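AimR transcriptional regulator (Bacillus phage phi3T, PDB 5ZVV) activates transcription of the phage aimX locus as a homodimer, apparently favouring lytic growth until the arbitrium peptide binds it and turns it into an inactive monomer. Local coordinates at residues Ser214-Ile218 with Ala230-Ile234. Residues are numbered along the deposited sequence; the frame is centred on the assembly and turned at random.
Sequences SNRAI and AYLTI
S214 OG touches T233 across the contact, meeting CG2 at 3.4 Å and CB at 3.5 Å. No hydrogen bond joins the two segments. S214 OG is instead hydrogen-bonded to A210 O of its own helix, and T233 OG1 is hydrogen-bonded to F229 O and N199 OD1. Both hydroxyls are thus satisfied in a buried setting, and the contact itself is van der Waals packing. S214 CB also rests on I234 CG1 at 3.6 Å.

I218 carries much of the rest. Its CG1 lies beside the backbone N (chi1 -70°), and the extended second torsion then carries CD1 on to helix 224-237. CD1 sits over the middle of one face of the Y231 ring, 3.5 Å from the centroid and 14° off the normal, a CH-pi contact. CG1 presses on A230 CB at 3.5 Å, tight for two carbons. I218 CD1 also reaches I234 CD1 at 4.1 Å. N215 OD1 lies 3.5 Å from I234 CD1, and the two side chains cross nearly at right angles.

Helix 184-203 adds M195, which touches A217, A230 and T233. The two segments run antiparallel at 158°, their axes 9.2 Å apart. Small residues, S214 and A230, face each other where the backbones come nearest. This is a helical hairpin of the TPR-like, all-helical AimR fold.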
# COMPACT_ATOMS: atom_id res chain seq x y z
N SER A 214 -17.38 9.05 13.00
CA SER A 214 -17.12 9.45 14.38
C SER A 214 -18.41 9.44 15.19
O SER A 214 -18.46 8.89 16.30
CB SER A 214 -16.48 10.84 14.42
OG SER A 214 -15.24 10.87 13.73
N ASN A 215 -19.47 10.05 14.65
CA ASN A 215 -20.74 10.08 15.35
C ASN A 215 -21.29 8.68 15.56
O ASN A 215 -21.87 8.38 16.61
CB ASN A 215 -21.74 10.94 14.57
CG ASN A 215 -21.55 12.42 14.82
OD1 ASN A 215 -21.33 12.85 15.96
ND2 ASN A 215 -21.64 13.22 13.76
N ARG A 216 -21.12 7.80 14.57
CA ARG A 216 -21.60 6.43 14.75
C ARG A 216 -20.82 5.72 15.85
O ARG A 216 -21.40 4.97 16.65
CB ARG A 216 -21.51 5.67 13.43
CG ARG A 216 -22.29 4.38 13.46
CD ARG A 216 -22.56 3.81 12.09
NE ARG A 216 -23.32 2.56 12.21
CZ ARG A 216 -22.77 1.35 12.25
NH1 ARG A 216 -23.53 0.28 12.39
NH2 ARG A 216 -21.45 1.21 12.15
N ALA A 217 -19.50 5.94 15.91
CA ALA A 217 -18.71 5.38 17.00
C ALA A 217 -19.20 5.88 18.35
O ALA A 217 -19.33 5.09 19.29
CB ALA A 217 -17.23 5.73 16.80
N ILE A 218 -19.49 7.18 18.46
CA ILE A 218 -20.02 7.72 19.71
C ILE A 218 -21.36 7.09 20.05
O ILE A 218 -21.67 6.83 21.22
CB ILE A 218 -20.12 9.26 19.62
CG1 ILE A 218 -18.73 9.89 19.61
CG2 ILE A 218 -20.95 9.81 20.78
CD1 ILE A 218 -18.72 11.33 19.12
N ALA A 230 -13.10 10.07 18.86
CA ALA A 230 -14.19 10.46 17.98
C ALA A 230 -14.41 11.97 18.00
O ALA A 230 -14.47 12.61 16.94
CB ALA A 230 -15.47 9.72 18.36
N TYR A 231 -14.53 12.55 19.19
CA TYR A 231 -14.68 14.01 19.28
C TYR A 231 -13.42 14.73 18.82
O TYR A 231 -13.50 15.81 18.24
CB TYR A 231 -15.05 14.42 20.71
CG TYR A 231 -16.50 14.16 21.03
CD1 TYR A 231 -17.50 14.90 20.42
CD2 TYR A 231 -16.86 13.18 21.95
CE1 TYR A 231 -18.83 14.67 20.71
CE2 TYR A 231 -18.19 12.95 22.24
CZ TYR A 231 -19.17 13.69 21.62
OH TYR A 231 -20.50 13.46 21.91
N LEU A 232 -12.25 14.13 19.07
CA LEU A 232 -11.01 14.66 18.52
C LEU A 232 -11.08 14.71 16.99
O LEU A 232 -10.68 15.70 16.38
CB LEU A 232 -9.83 13.79 18.98
CG LEU A 232 -8.43 14.39 18.92
CD1 LEU A 232 -8.32 15.57 19.87
CD2 LEU A 232 -7.39 13.33 19.25
N THR A 233 -11.61 13.65 16.37
CA THR A 233 -11.70 13.62 14.91
C THR A 233 -12.70 14.64 14.40
O THR A 233 -12.43 15.33 13.40
CB THR A 233 -12.08 12.21 14.44
OG1 THR A 233 -11.08 11.27 14.85
CG2 THR A 233 -12.20 12.18 12.92
N ILE A 234 -13.86 14.77 15.05
CA ILE A 234 -14.85 15.75 14.62
C ILE A 234 -14.26 17.16 14.68
O ILE A 234 -14.30 17.92 13.70
CB ILE A 234 -16.12 15.63 15.48
CG1 ILE A 234 -16.83 14.30 15.20
CG2 ILE A 234 -17.06 16.81 15.25
CD1 ILE A 234 -18.01 14.02 16.11